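Long-range contact in transcriptional activator II (Enterobacteria phage lambda, PDB 1ZS4), which activates transcription from phage promoters for the cI repressor and integrase genes, binding DNA as a homotetramer so that the virus can establish latency: residues C[5-10]-C[56-61]. Numbering follows the deposited sequence.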
ATOM      1  N   ALA C   5      -1.083  19.847  22.737  1.00 18.99           N
ATOM      2  CA  ALA C   5      -0.668  19.858  21.353  1.00 17.48           C
ATOM      3  C   ALA C   5      -1.829  19.268  20.562  1.00 17.71           C
ATOM      4  O   ALA C   5      -2.575  18.431  21.067  1.00 16.09           O
ATOM      5  CB  ALA C   5       0.578  19.005  21.170  1.00 20.29           C
ATOM      6  N   ASN C   6      -2.022  19.752  19.341  1.00 15.29           N
ATOM      7  CA  ASN C   6      -3.058  19.217  18.481  1.00 14.68           C
ATOM      8  C   ASN C   6      -2.383  19.035  17.127  1.00 14.17           C
ATOM      9  O   ASN C   6      -1.321  19.609  16.874  1.00 11.87           O
ATOM     10  CB  ASN C   6      -4.302  20.127  18.406  1.00 18.38           C
ATOM     11  CG  ASN C   6      -3.993  21.542  17.944  1.00 20.85           C
ATOM     12  OD1 ASN C   6      -3.483  21.757  16.840  1.00 19.98           O
ATOM     13  ND2 ASN C   6      -4.324  22.524  18.792  1.00 21.48           N
ATOM     14  N   LYS C   7      -2.968  18.209  16.274  1.00 13.93           N
ATOM     15  CA  LYS C   7      -2.349  17.925  14.995  1.00 14.30           C
ATOM     16  C   LYS C   7      -2.117  19.110  14.071  1.00 12.24           C
ATOM     17  O   LYS C   7      -1.043  19.216  13.482  1.00 12.01           O
ATOM     18  CB  LYS C   7      -3.133  16.823  14.282  1.00 16.17           C
ATOM     19  CG  LYS C   7      -2.989  15.495  15.016  1.00 18.79           C
ATOM     20  CD  LYS C   7      -4.032  14.491  14.596  1.00 21.89           C
ATOM     21  CE  LYS C   7      -3.817  13.161  15.312  1.00 24.63           C
ATOM     22  NZ  LYS C   7      -4.843  12.156  14.899  1.00 25.97           N
ATOM     23  N   ARG C   8      -3.078  20.021  13.951  1.00 13.03           N
ATOM     24  CA  ARG C   8      -2.841  21.131  13.031  1.00 12.96           C
ATOM     25  C   ARG C   8      -1.725  22.047  13.523  1.00 12.30           C
ATOM     26  O   ARG C   8      -0.927  22.546  12.717  1.00 11.28           O
ATOM     27  CB  ARG C   8      -4.134  21.916  12.754  1.00 14.57           C
ATOM     28  CG  ARG C   8      -4.707  22.711  13.912  1.00 15.86           C
ATOM     29  CD  ARG C   8      -6.068  23.284  13.501  1.00 16.53           C
ATOM     30  NE  ARG C   8      -6.450  24.412  14.343  1.00 17.16           N
ATOM     31  CZ  ARG C   8      -7.523  25.164  14.131  1.00 18.15           C
ATOM     32  NH1 ARG C   8      -8.322  24.901  13.104  1.00 18.57           N
ATOM     33  NH2 ARG C   8      -7.783  26.190  14.931  1.00 18.68           N
ATOM     34  N   ASN C   9      -1.644  22.270  14.834  1.00 11.96           N
ATOM     35  CA  ASN C   9      -0.571  23.124  15.355  1.00 12.72           C
ATOM     36  C   ASN C   9       0.762  22.403  15.181  1.00 12.62           C
ATOM     37  O   ASN C   9       1.775  23.028  14.893  1.00 12.11           O
ATOM     38  CB  ASN C   9      -0.796  23.458  16.833  1.00 13.54           C
ATOM     39  CG  ASN C   9      -1.860  24.532  17.031  1.00 14.82           C
ATOM     40  OD1 ASN C   9      -2.376  25.093  16.068  1.00 18.13           O
ATOM     41  ND2 ASN C   9      -2.177  24.834  18.287  1.00 16.57           N
ATOM     42  N   GLU C  10       0.777  21.083  15.368  1.00 11.74           N
ATOM     43  CA  GLU C  10       2.023  20.343  15.168  1.00 10.13           C
ATOM     44  C   GLU C  10       2.459  20.386  13.697  1.00  9.21           C
ATOM     45  O   GLU C  10       3.642  20.435  13.408  1.00  9.94           O
ATOM     46  CB  GLU C  10       1.870  18.883  15.612  1.00 10.03           C
ATOM     47  CG  GLU C  10       2.071  18.702  17.102  1.00 12.26           C
ATOM     48  CD  GLU C  10       3.469  19.127  17.537  1.00 13.84           C
ATOM     49  OE1 GLU C  10       3.602  20.198  18.164  1.00 15.08           O
ATOM     50  OE2 GLU C  10       4.438  18.394  17.234  1.00 14.68           O
ATOM     51  N   LEU C  56       3.552  14.060   8.826  1.00 10.78           N
ATOM     52  CA  LEU C  56       4.468  13.884   9.948  1.00 11.60           C
ATOM     53  C   LEU C  56       3.752  14.217  11.260  1.00 11.68           C
ATOM     54  O   LEU C  56       3.941  13.523  12.266  1.00 12.21           O
ATOM     55  CB  LEU C  56       5.708  14.772   9.776  1.00  9.35           C
ATOM     56  CG  LEU C  56       6.680  14.351   8.651  1.00 11.62           C
ATOM     57  CD1 LEU C  56       7.859  15.341   8.588  1.00  9.88           C
ATOM     58  CD2 LEU C  56       7.196  12.938   8.931  1.00  9.49           C
ATOM     59  N   ALA C  57       2.936  15.271  11.262  1.00 10.51           N
ATOM     60  CA  ALA C  57       2.210  15.617  12.480  1.00 11.71           C
ATOM     61  C   ALA C  57       1.262  14.495  12.894  1.00 12.60           C
ATOM     62  O   ALA C  57       1.232  14.105  14.062  1.00 13.27           O
ATOM     63  CB  ALA C  57       1.428  16.923  12.294  1.00 11.35           C
ATOM     64  N   VAL C  58       0.478  13.974  11.959  1.00 10.63           N
ATOM     65  CA  VAL C  58      -0.439  12.886  12.299  1.00 13.69           C
ATOM     66  C   VAL C  58       0.334  11.698  12.870  1.00 12.58           C
ATOM     67  O   VAL C  58      -0.086  11.085  13.856  1.00 12.47           O
ATOM     68  CB  VAL C  58      -1.260  12.467  11.063  1.00 14.27           C
ATOM     69  CG1 VAL C  58      -1.989  11.135  11.315  1.00 17.00           C
ATOM     70  CG2 VAL C  58      -2.271  13.566  10.750  1.00 17.05           C
ATOM     71  N   LEU C  59       1.482  11.386  12.276  1.00 11.94           N
ATOM     72  CA  LEU C  59       2.280  10.263  12.756  1.00 12.93           C
ATOM     73  C   LEU C  59       2.830  10.449  14.167  1.00 14.35           C
ATOM     74  O   LEU C  59       3.220   9.471  14.804  1.00 16.13           O
ATOM     75  CB  LEU C  59       3.425   9.953  11.785  1.00 14.26           C
ATOM     76  CG  LEU C  59       2.956   9.479  10.402  1.00 11.71           C
ATOM     77  CD1 LEU C  59       4.142   9.279   9.480  1.00 15.86           C
ATOM     78  CD2 LEU C  59       2.158   8.182  10.554  1.00 16.13           C
ATOM     79  N   GLU C  60       2.858  11.683  14.667  1.00 13.46           N
ATOM     80  CA  GLU C  60       3.367  11.917  16.015  1.00 14.50           C
ATOM     81  C   GLU C  60       2.447  11.298  17.066  1.00 15.55           C
ATOM     82  O   GLU C  60       2.890  11.019  18.188  1.00 16.28           O
ATOM     83  CB  GLU C  60       3.525  13.423  16.302  1.00 15.38           C
ATOM     84  CG  GLU C  60       4.667  14.108  15.557  1.00 14.80           C
ATOM     85  CD  GLU C  60       4.893  15.534  16.048  1.00 15.11           C
ATOM     86  OE1 GLU C  60       3.894  16.205  16.383  1.00 13.53           O
ATOM     87  OE2 GLU C  60       6.062  15.991  16.091  1.00 16.00           O
ATOM     88  N   TRP C  61       1.184  11.079  16.713  1.00 16.42           N
ATOM     89  CA  TRP C  61       0.217  10.503  17.651  1.00 19.81           C
ATOM     90  C   TRP C  61       0.305   8.984  17.781  1.00 21.51           C
ATOM     91  O   TRP C  61      -0.406   8.382  18.592  1.00 23.33           O
ATOM     92  CB  TRP C  61      -1.205  10.921  17.268  1.00 19.66           C
ATOM     93  CG  TRP C  61      -1.650  12.187  17.959  1.00 19.50           C
ATOM     94  CD1 TRP C  61      -2.619  12.296  18.919  1.00 19.16           C
ATOM     95  CD2 TRP C  61      -1.130  13.513  17.765  1.00 18.00           C
ATOM     96  NE1 TRP C  61      -2.736  13.607  19.336  1.00 20.08           N
ATOM     97  CE2 TRP C  61      -1.835  14.373  18.645  1.00 18.63           C
ATOM     98  CE3 TRP C  61      -0.141  14.057  16.940  1.00 17.18           C
ATOM     99  CZ2 TRP C  61      -1.579  15.747  18.715  1.00 17.32           C
ATOM    100  CZ3 TRP C  61       0.114  15.429  17.011  1.00 16.60           C
ATOM    101  CH2 TRP C  61      -0.604  16.255  17.893  1.00 17.17           C
TER
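Ala5 reaches the rim of the Trp61 indole, its carbonyl O lying 3.7 Å from Trp61 CZ2 near the ring plane, and with this the ring begins to cover the start of helix 7-25. At Asn6 the indole meets backbone, the carbonyl carbon coming within 3.4 Å of Trp61 CH2. The Asn6 side chain turns away to serve as N-cap, its OD1 accepting from Asn9 N (2.8 Å) at the first turn of helix 7-25. Lys7 contributes the largest share from residues 5-10, a worked example of how a lysine can use its methylenes as well as its charge. With CG beside the backbone N (chi1 -68°) and the chain extended beyond it, the aliphatic part runs along one indole face: Lys7 CG stands 3.6 Å from the centroid of the six-membered ring of Trp61, 7° off its normal, a CH-pi contact. Farther out, Lys7 NZ lies 4.7 Å from the centroid of the five-membered ring of Trp61, over the same face, a cation-pi contact. On the facing helix, Ala57 CB packs 3.6 Å from Lys7 O and also meets the CB of Glu10. Glu10 places CG at the indole edge, then bends at chi2 (-61°) to bring its carboxylate nearly coplanar with that of Glu60. Glu10 OE2 and Glu60 OE1 are 2.4 Å apart, so close that one of the two acids probably carries a proton, while Arg13 forms salt bridges to both. The contact thus packs the N-terminal end of helix 7-25 against the C-terminal part of helix 49-59 and the residues that follow, where Ala57 also touches Ala11 and Ile14, and Val58 packs on Leu25 of a second subunit.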